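Side-chain contacts in DUF4439 domain-containing protein (Mycobacterium tuberculosis, PDB 2IB0), which is of unknown function but folds as a four-helix bundle of the ferritin-like kind: residues Y40-V43 and S44-P48; P49-N52 and F53-D57; D67-I70 and V71-A75; R115-V118 and E119-T123. One frame throughout, in Å; residues are numbered along the deposited sequence.

Contact 1: residues Y40-V43 and S44-P48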
loop_
_atom_site.group_PDB
_atom_site.type_symbol
_atom_site.label_atom_id
_atom_site.label_comp_id
_atom_site.label_asym_id
_atom_site.label_seq_id
_atom_site.Cartn_x
_atom_site.Cartn_y
_atom_site.Cartn_z
ATOM N N TYR A 40 -14.268 -4.332 -13.287
ATOM C CA TYR A 40 -13.482 -3.499 -14.189
ATOM C C TYR A 40 -13.943 -3.618 -15.644
ATOM O O TYR A 40 -13.667 -2.735 -16.427
ATOM C CB TYR A 40 -11.997 -3.792 -14.082
ATOM C CG TYR A 40 -11.219 -2.918 -13.123
ATOM C CD1 TYR A 40 -10.656 -3.449 -11.971
ATOM C CD2 TYR A 40 -11.059 -1.541 -13.370
ATOM C CE1 TYR A 40 -9.915 -2.618 -11.068
ATOM C CE2 TYR A 40 -10.363 -0.727 -12.497
ATOM C CZ TYR A 40 -9.787 -1.271 -11.331
ATOM O OH TYR A 40 -9.049 -0.458 -10.476
ATOM N N GLY A 41 -14.621 -4.719 -15.997
ATOM C CA GLY A 41 -15.326 -4.784 -17.267
ATOM C C GLY A 41 -16.314 -3.624 -17.378
ATOM O O GLY A 41 -16.457 -3.031 -18.441
ATOM N N ILE A 42 -17.027 -3.336 -16.289
ATOM C CA ILE A 42 -17.992 -2.248 -16.281
ATOM C C ILE A 42 -17.283 -0.882 -16.256
ATOM O O ILE A 42 -17.651 0.022 -16.994
ATOM C CB ILE A 42 -18.996 -2.394 -15.123
ATOM C CG1 ILE A 42 -19.970 -3.554 -15.423
ATOM C CG2 ILE A 42 -19.865 -1.139 -14.987
ATOM C CD1 ILE A 42 -19.406 -4.949 -15.062
ATOM N N VAL A 43 -16.247 -0.753 -15.432
ATOM C CA VAL A 43 -15.421 0.443 -15.428
ATOM C C VAL A 43 -14.994 0.744 -16.861
ATOM O O VAL A 43 -15.193 1.864 -17.353
ATOM C CB VAL A 43 -14.204 0.273 -14.496
ATOM C CG1 VAL A 43 -13.230 1.456 -14.610
ATOM C CG2 VAL A 43 -14.665 0.086 -13.068
ATOM N N SER A 44 -14.488 -0.263 -17.566
ATOM C CA SER A 44 -14.037 -0.058 -18.939
ATOM C C SER A 44 -15.133 0.376 -19.945
ATOM O O SER A 44 -14.932 1.309 -20.742
ATOM C CB SER A 44 -13.371 -1.353 -19.421
ATOM O OG SER A 44 -13.048 -1.261 -20.792
ATOM N N ALA A 45 -16.267 -0.339 -19.940
ATOM C CA ALA A 45 -17.386 -0.069 -20.836
ATOM C C ALA A 45 -17.950 1.328 -20.662
ATOM O O ALA A 45 -18.421 1.914 -21.639
ATOM C CB ALA A 45 -18.476 -1.089 -20.616
ATOM N N LEU A 46 -17.958 1.827 -19.424
ATOM C CA LEU A 46 -18.444 3.165 -19.132
ATOM C C LEU A 46 -17.427 4.294 -19.413
ATOM O O LEU A 46 -17.793 5.289 -20.096
ATOM C CB LEU A 46 -18.866 3.289 -17.668
ATOM C CG LEU A 46 -20.219 2.757 -17.187
ATOM C CD1 LEU A 46 -20.103 2.533 -15.717
ATOM C CD2 LEU A 46 -21.361 3.681 -17.502
ATOM N N SER A 47 -16.192 4.095 -18.896
ATOM C CA SER A 47 -15.032 5.092 -18.762
ATOM C C SER A 47 -14.883 6.051 -19.930
ATOM O O SER A 47 -15.123 5.607 -21.051
ATOM C CB SER A 47 -13.764 4.394 -18.419
ATOM O OG SER A 47 -13.847 3.994 -17.073
ATOM N N PRO A 48 -14.219 7.229 -19.750
ATOM C CA PRO A 48 -13.162 7.750 -20.648
ATOM C C PRO A 48 -12.142 6.890 -21.313
ATOM O O PRO A 48 -11.396 6.241 -20.611
ATOM C CB PRO A 48 -12.564 8.933 -19.884
ATOM C CG PRO A 48 -13.676 9.400 -19.041
ATOM C CD PRO A 48 -14.227 8.050 -18.521
#

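Contact 2: residues P49-N52 and F53-D57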
loop_
_atom_site.group_PDB
_atom_site.type_symbol
_atom_site.label_atom_id
_atom_site.label_comp_id
_atom_site.label_asym_id
_atom_site.label_seq_id
_atom_site.Cartn_x
_atom_site.Cartn_y
_atom_site.Cartn_z
ATOM N N PRO A 49 -12.055 6.974 -22.687
ATOM C CA PRO A 49 -10.822 6.565 -23.417
ATOM C C PRO A 49 -9.525 7.066 -22.719
ATOM O O PRO A 49 -8.513 6.341 -22.746
ATOM C CB PRO A 49 -10.972 7.218 -24.806
ATOM C CG PRO A 49 -12.436 7.521 -24.954
ATOM C CD PRO A 49 -13.105 7.497 -23.599
ATOM N N GLY A 50 -9.587 8.270 -22.100
ATOM C CA GLY A 50 -8.500 8.890 -21.291
ATOM C C GLY A 50 -7.910 8.061 -20.132
ATOM O O GLY A 50 -6.846 8.367 -19.608
ATOM N N VAL A 51 -8.621 7.027 -19.694
ATOM C CA VAL A 51 -8.115 6.196 -18.605
ATOM C C VAL A 51 -8.013 4.727 -19.047
ATOM O O VAL A 51 -8.008 3.825 -18.208
ATOM C CB VAL A 51 -9.021 6.280 -17.332
ATOM C CG1 VAL A 51 -9.061 7.688 -16.769
ATOM C CG2 VAL A 51 -10.429 5.766 -17.646
ATOM N N ASN A 52 -7.990 4.448 -20.347
ATOM C CA ASN A 52 -7.821 3.036 -20.646
ATOM C C ASN A 52 -6.494 2.375 -20.476
ATOM O O ASN A 52 -6.450 1.171 -20.308
ATOM C CB ASN A 52 -8.769 2.289 -21.672
ATOM C CG ASN A 52 -9.732 3.180 -22.468
ATOM O OD1 ASN A 52 -10.873 3.494 -22.003
ATOM N ND2 ASN A 52 -9.356 3.453 -23.728
ATOM N N PHE A 53 -5.434 3.171 -20.411
ATOM C CA PHE A 53 -4.139 2.724 -19.893
ATOM C C PHE A 53 -4.281 2.218 -18.453
ATOM O O PHE A 53 -3.724 1.201 -18.114
ATOM C CB PHE A 53 -3.102 3.856 -19.915
ATOM C CG PHE A 53 -2.430 4.077 -21.272
ATOM C CD1 PHE A 53 -2.075 2.985 -22.103
ATOM C CD2 PHE A 53 -2.110 5.389 -21.702
ATOM C CE1 PHE A 53 -1.451 3.196 -23.361
ATOM C CE2 PHE A 53 -1.473 5.614 -22.946
ATOM C CZ PHE A 53 -1.146 4.515 -23.779
ATOM N N LEU A 54 -5.035 2.953 -17.627
ATOM C CA LEU A 54 -5.282 2.618 -16.221
ATOM C C LEU A 54 -6.125 1.339 -16.080
ATOM O O LEU A 54 -5.791 0.423 -15.308
ATOM C CB LEU A 54 -5.907 3.826 -15.507
ATOM C CG LEU A 54 -6.172 3.887 -13.978
ATOM C CD1 LEU A 54 -4.943 3.483 -13.181
ATOM C CD2 LEU A 54 -6.721 5.272 -13.466
ATOM N N VAL A 55 -7.207 1.261 -16.843
ATOM C CA VAL A 55 -8.070 0.100 -16.822
ATOM C C VAL A 55 -7.281 -1.130 -17.231
ATOM O O VAL A 55 -7.323 -2.129 -16.514
ATOM C CB VAL A 55 -9.301 0.243 -17.759
ATOM C CG1 VAL A 55 -10.079 -1.109 -17.849
ATOM C CG2 VAL A 55 -10.235 1.384 -17.282
ATOM N N ALA A 56 -6.576 -1.079 -18.366
ATOM C CA ALA A 56 -5.769 -2.223 -18.810
ATOM C C ALA A 56 -4.776 -2.683 -17.737
ATOM O O ALA A 56 -4.658 -3.892 -17.466
ATOM C CB ALA A 56 -5.013 -1.909 -20.114
ATOM N N ASP A 57 -4.032 -1.716 -17.174
ATOM C CA ASP A 57 -3.097 -1.942 -16.076
ATOM C C ASP A 57 -3.768 -2.651 -14.905
ATOM O O ASP A 57 -3.259 -3.626 -14.409
ATOM C CB ASP A 57 -2.593 -0.587 -15.529
ATOM C CG ASP A 57 -1.415 -0.011 -16.290
ATOM O OD1 ASP A 57 -0.885 -0.674 -17.224
ATOM O OD2 ASP A 57 -1.012 1.140 -15.920
#

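Contact 3: residues D67-I70 and V71-A75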
loop_
_atom_site.group_PDB
_atom_site.type_symbol
_atom_site.label_atom_id
_atom_site.label_comp_id
_atom_site.label_asym_id
_atom_site.label_seq_id
_atom_site.Cartn_x
_atom_site.Cartn_y
_atom_site.Cartn_z
ATOM N N ASP A 67 -4.783 -15.554 -10.712
ATOM C CA ASP A 67 -4.104 -16.792 -11.123
ATOM C C ASP A 67 -3.068 -17.230 -10.112
ATOM O O ASP A 67 -2.984 -18.405 -9.781
ATOM C CB ASP A 67 -3.474 -16.622 -12.504
ATOM C CG ASP A 67 -4.507 -16.287 -13.602
ATOM O OD1 ASP A 67 -5.746 -16.392 -13.379
ATOM O OD2 ASP A 67 -4.073 -15.898 -14.704
ATOM N N ASP A 68 -2.269 -16.289 -9.605
ATOM C CA ASP A 68 -1.315 -16.573 -8.524
ATOM C C ASP A 68 -1.922 -17.208 -7.244
ATOM O O ASP A 68 -1.339 -18.133 -6.666
ATOM C CB ASP A 68 -0.568 -15.293 -8.141
ATOM C CG ASP A 68 0.680 -15.033 -8.991
ATOM O OD1 ASP A 68 1.016 -15.832 -9.865
ATOM O OD2 ASP A 68 1.350 -13.995 -8.779
ATOM N N VAL A 69 -3.056 -16.677 -6.798
ATOM C CA VAL A 69 -3.806 -17.175 -5.647
ATOM C C VAL A 69 -4.424 -18.542 -5.920
ATOM O O VAL A 69 -4.497 -19.355 -5.012
ATOM C CB VAL A 69 -4.936 -16.165 -5.247
ATOM C CG1 VAL A 69 -5.816 -16.727 -4.105
ATOM C CG2 VAL A 69 -4.310 -14.801 -4.887
ATOM N N ILE A 70 -4.895 -18.786 -7.148
ATOM C CA ILE A 70 -5.360 -20.133 -7.548
ATOM C C ILE A 70 -4.250 -21.184 -7.343
ATOM O O ILE A 70 -4.486 -22.251 -6.768
ATOM C CB ILE A 70 -5.957 -20.127 -8.983
ATOM C CG1 ILE A 70 -7.273 -19.318 -8.966
ATOM C CG2 ILE A 70 -6.169 -21.574 -9.550
ATOM C CD1 ILE A 70 -7.914 -19.007 -10.328
ATOM N N VAL A 71 -3.027 -20.848 -7.751
ATOM C CA VAL A 71 -1.879 -21.722 -7.545
ATOM C C VAL A 71 -1.619 -21.928 -6.036
ATOM O O VAL A 71 -1.467 -23.056 -5.584
ATOM C CB VAL A 71 -0.617 -21.171 -8.302
ATOM C CG1 VAL A 71 0.675 -21.895 -7.876
ATOM C CG2 VAL A 71 -0.821 -21.265 -9.818
ATOM N N MET A 72 -1.597 -20.841 -5.264
ATOM C CA MET A 72 -1.336 -20.898 -3.803
ATOM C C MET A 72 -2.314 -21.819 -3.078
ATOM O O MET A 72 -1.899 -22.660 -2.270
ATOM C CB MET A 72 -1.415 -19.513 -3.164
ATOM C CG MET A 72 -0.230 -18.606 -3.426
ATOM S SD MET A 72 -0.569 -16.857 -3.106
ATOM C CE MET A 72 -0.313 -16.758 -1.336
ATOM N N LEU A 73 -3.602 -21.664 -3.364
ATOM C CA LEU A 73 -4.629 -22.497 -2.734
ATOM C C LEU A 73 -4.421 -23.979 -3.077
ATOM O O LEU A 73 -4.592 -24.831 -2.201
ATOM C CB LEU A 73 -6.054 -22.010 -3.065
ATOM C CG LEU A 73 -6.410 -20.619 -2.471
ATOM C CD1 LEU A 73 -7.685 -20.046 -3.100
ATOM C CD2 LEU A 73 -6.563 -20.658 -0.942
ATOM N N SER A 74 -4.010 -24.272 -4.321
ATOM C CA SER A 74 -3.638 -25.644 -4.717
ATOM C C SER A 74 -2.449 -26.220 -3.936
ATOM O O SER A 74 -2.481 -27.384 -3.482
ATOM C CB SER A 74 -3.396 -25.742 -6.227
ATOM O OG SER A 74 -4.576 -25.382 -6.927
ATOM N N ALA A 75 -1.408 -25.410 -3.758
ATOM C CA ALA A 75 -0.273 -25.802 -2.925
ATOM C C ALA A 75 -0.694 -26.167 -1.486
ATOM O O ALA A 75 -0.033 -26.976 -0.827
ATOM C CB ALA A 75 0.790 -24.711 -2.924
#

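Contact 4: residues R115-V118 and E119-T123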
loop_
_atom_site.group_PDB
_atom_site.type_symbol
_atom_site.label_atom_id
_atom_site.label_comp_id
_atom_site.label_asym_id
_atom_site.label_seq_id
_atom_site.Cartn_x
_atom_site.Cartn_y
_atom_site.Cartn_z
ATOM N N ARG A 115 -5.358 -7.054 3.611
ATOM C CA ARG A 115 -4.906 -6.848 4.994
ATOM C C ARG A 115 -5.293 -8.036 5.862
ATOM O O ARG A 115 -4.553 -8.398 6.753
ATOM C CB ARG A 115 -5.467 -5.554 5.569
ATOM C CG ARG A 115 -4.966 -5.243 6.936
ATOM C CD ARG A 115 -5.455 -3.869 7.410
ATOM N NE ARG A 115 -5.216 -2.842 6.401
ATOM C CZ ARG A 115 -6.152 -2.245 5.668
ATOM N NH1 ARG A 115 -7.450 -2.553 5.814
ATOM N NH2 ARG A 115 -5.780 -1.323 4.779
ATOM N N ALA A 116 -6.455 -8.649 5.609
ATOM C CA ALA A 116 -6.828 -9.858 6.374
ATOM C C ALA A 116 -5.917 -11.058 6.109
ATOM O O ALA A 116 -5.654 -11.839 7.004
ATOM C CB ALA A 116 -8.279 -10.234 6.107
ATOM N N VAL A 117 -5.490 -11.244 4.855
ATOM C CA VAL A 117 -4.503 -12.291 4.548
ATOM C C VAL A 117 -3.139 -12.000 5.249
ATOM O O VAL A 117 -2.496 -12.914 5.847
ATOM C CB VAL A 117 -4.367 -12.497 2.994
ATOM C CG1 VAL A 117 -3.325 -13.568 2.683
ATOM C CG2 VAL A 117 -5.777 -12.916 2.312
ATOM N N VAL A 118 -2.679 -10.740 5.196
ATOM C CA VAL A 118 -1.422 -10.386 5.930
ATOM C C VAL A 118 -1.546 -10.831 7.376
ATOM O O VAL A 118 -0.609 -11.400 7.958
ATOM C CB VAL A 118 -1.081 -8.830 5.926
ATOM C CG1 VAL A 118 0.112 -8.478 6.877
ATOM C CG2 VAL A 118 -0.818 -8.322 4.527
ATOM N N GLU A 119 -2.684 -10.487 7.978
ATOM C CA GLU A 119 -2.928 -10.742 9.381
ATOM C C GLU A 119 -2.950 -12.258 9.743
ATOM O O GLU A 119 -2.391 -12.665 10.753
ATOM C CB GLU A 119 -4.256 -10.071 9.734
ATOM C CG GLU A 119 -4.626 -10.253 11.197
ATOM C CD GLU A 119 -5.887 -9.494 11.573
ATOM O OE1 GLU A 119 -6.581 -8.976 10.682
ATOM O OE2 GLU A 119 -6.167 -9.403 12.778
ATOM N N HIS A 120 -3.589 -13.078 8.901
ATOM C CA HIS A 120 -3.769 -14.516 9.195
ATOM C C HIS A 120 -2.818 -15.453 8.444
ATOM O O HIS A 120 -2.866 -16.654 8.668
ATOM C CB HIS A 120 -5.219 -14.966 8.921
ATOM C CG HIS A 120 -6.247 -14.218 9.726
ATOM N ND1 HIS A 120 -6.337 -14.331 11.098
ATOM C CD2 HIS A 120 -7.207 -13.348 9.361
ATOM C CE1 HIS A 120 -7.298 -13.551 11.546
ATOM N NE2 HIS A 120 -7.850 -12.950 10.513
ATOM N N ALA A 121 -1.951 -14.920 7.585
ATOM C CA ALA A 121 -1.044 -15.790 6.808
ATOM C C ALA A 121 0.053 -16.281 7.701
ATOM O O ALA A 121 0.760 -15.468 8.312
ATOM C CB ALA A 121 -0.448 -15.070 5.631
ATOM N N GLU A 122 0.224 -17.604 7.745
ATOM C CA GLU A 122 1.257 -18.236 8.630
ATOM C C GLU A 122 2.676 -18.104 8.119
ATOM O O GLU A 122 3.635 -17.932 8.921
ATOM C CB GLU A 122 0.916 -19.687 8.896
ATOM C CG GLU A 122 -0.474 -19.884 9.497
ATOM C CD GLU A 122 -0.585 -21.158 10.252
ATOM O OE1 GLU A 122 -1.068 -22.120 9.638
ATOM O OE2 GLU A 122 -0.152 -21.211 11.439
ATOM N N THR A 123 2.858 -18.178 6.802
ATOM C CA THR A 123 4.230 -18.039 6.288
ATOM C C THR A 123 4.623 -16.619 5.830
ATOM O O THR A 123 3.801 -15.841 5.343
ATOM C CB THR A 123 4.532 -19.033 5.191
ATOM O OG1 THR A 123 3.895 -18.607 4.003
ATOM C CG2 THR A 123 3.998 -20.421 5.542
#

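Contact 1: residues Y40-V43 and S44-P48
Val43 and Ser47 meet at one carbonyl oxygen. Val43 O takes the backbone N of Ser47 at 2.9 Å and also the hydroxyl, Ser47 OG, at 2.5 Å, unusually short for such a bond, so its exact length is best read with caution. The hydroxyl does not use a lone-pair direction: it comes down from above the carbonyl plane, 50° out of it. Ser47 can do this because its OG lies beside its own backbone N (chi1 -73°), folded back over the turn it has just left. The same OG sits 3.6 Å from Val43 CG1, the methyl on the carbonyl side of its residue. All this happens at the C-terminal end of helix 18-46, one of the four long helices of a ferritin-like bundle, and Ser47 is the first residue beyond it to leave helical geometry. Val43 itself packs inward, on Leu102 and Trp144. Ser44, one position on, hydrogen-bonds through its N to Tyr40 O at 2.8 Å, which brings Ser44 CB to 3.3 Å from that oxygen. The tyrosine hydroxyl is engaged elsewhere, by Glu107. On another face of the helix Ile42 and Leu46 run side by side, pointing the same way, with Ile42 CG2 and Leu46 CD1 3.8 Å apart. Leu46 CD1 also rests 3.7 Å from Ile42 O, and both side chains lean on Val93 of the loop that follows helix 52-75.

Contact 2: residues P49-N52 and F53-D57
Val55 sits over Val51 in the opening turn of helix 52-75, with Val51 at the N-cap position; this is the start of the second long helix of the four-helix bundle. The backbone bond comes first: Val55 N reaches Val51 O at 3.0 Å. Going out along the side chain, Val55 CB lies 3.8 Å from the same Val51 O and not much farther from Asn52 O. At CB the chain forks. CG2 stays beside the backbone N of Val55, the atom already bonded to Val51 O, and so comes to 3.4 Å from that oxygen; the same methyl meets Val51 CG2 at 4.4 Å and, across in helix 18-46, also faces Val43. CG1, anti to the backbone N (chi1 172°), packs on Ser44 of that helix. The neighbouring Leu54 packs on helix 124-150 instead, against Met140, Trp144 and Val147, but its root stays in this turn: Leu54 CB and Val51 CB are 4.4 Å apart. One residue further on, Ala56 N bonds to Asn52 O, and the Ala56 CB methyl rests 3.4 Å from that oxygen.

Contact 3: residues D67-I70 and V71-A75
Val69 and Leu73, one helical turn apart, make the close-packed side of this contact, in the last turns of helix 52-75 of the four-helix bundle. The two side chains lie side by side and point the same way, Val69 CG1 against Leu73 CD1 at 3.9 Å. Beneath them Leu73 N bonds to Val69 O at 3.0 Å, and Leu73 CG folds back to 3.4 Å from that oxygen. Both residues are buried, closed over by Leu26 and Leu30 of helix 18-46. Met72 packs beside Phe129 and Asp126 of helix 124-150. Its CG passes 3.5 Å from Asp68 O, and a bend at the thioether (chi3 83°) turns the methyl away from the Asp67-Ile70 turn. The exposed side is looser. Asp67 and Val71 meet mostly through backbone: Val71 N bonds to Asp67 O at 3.2 Å, and Val71 CG2 lies 3.6 Å from the same oxygen. Ser74 is exposed too, yet its polar end is held within the helix. A chi1 of -60° sets the hydroxyl opposite the serine's own carbonyl carbon, within range of the turn before, and Ile70 O therefore takes two bonds, from Ser74 N at 3.2 Å and from Ser74 OG at 3.1 Å, arriving from opposite faces of the carbonyl plane.

Contact 4: residues R115-V118 and E119-T123
Glu119 N bonds to Arg115 O and His120 N to Ala116 O, each at 3.1 Å, in the closing turn of helix 96-120, third of the long helices of the four-helix bundle. The third bond of the series, Ala121 N to Val117 O, is short at 2.7 Å but bent to 126° at the hydrogen, and so weak: Ala121 is the first residue to leave helical geometry. Thr123 is the N-cap of helix 124-150, its OG1 accepting from Asp126 N. The end of helix 96-120 also faces the second subunit, where Arg127 of that chain donates through NH2 to Glu119 O and Val128 of the second subunit packs on Glu119 and Arg115. Packing lies around these bonds. Glu119 CB lies 3.4 Å from Arg115 O. From there chi1 (-179°) carries Glu119 CG to the far side from its own N, over the centre of the His120 ring and 4.2 Å above its plane. The imidazole in turn brings His120 CD2 to 3.2 Å from Ala116 O. On the buried side Val117 packs on Ala25 and Ala29 of helix 18-46, and its CG1 is 4.4 Å from Ala121 CB. That same Ala121 CB presses closely on the carbonyl below, 3.0 Å from Val117 O.

How the contacts relate
The four contacts come in series along the chain and mark ends of three of the bundle's long helices. Contact 1 closes helix 18-46 and contact 2 opens helix 52-75, on the same side of the chain's centre; their centres are about 9 Å apart and they touch, Ser44 CB to Val55 CG1 at 3.7 Å. Contact 3 lies near the other end of helix 52-75, its centre about 27 Å from that of contact 2. Contact 4 closes helix 96-120, with its centre about 15 Å from that of contact 3 and about 31 Å from that of contact 1, across the chain's centre. Of the four, contact 4 is the one that touches the second subunit.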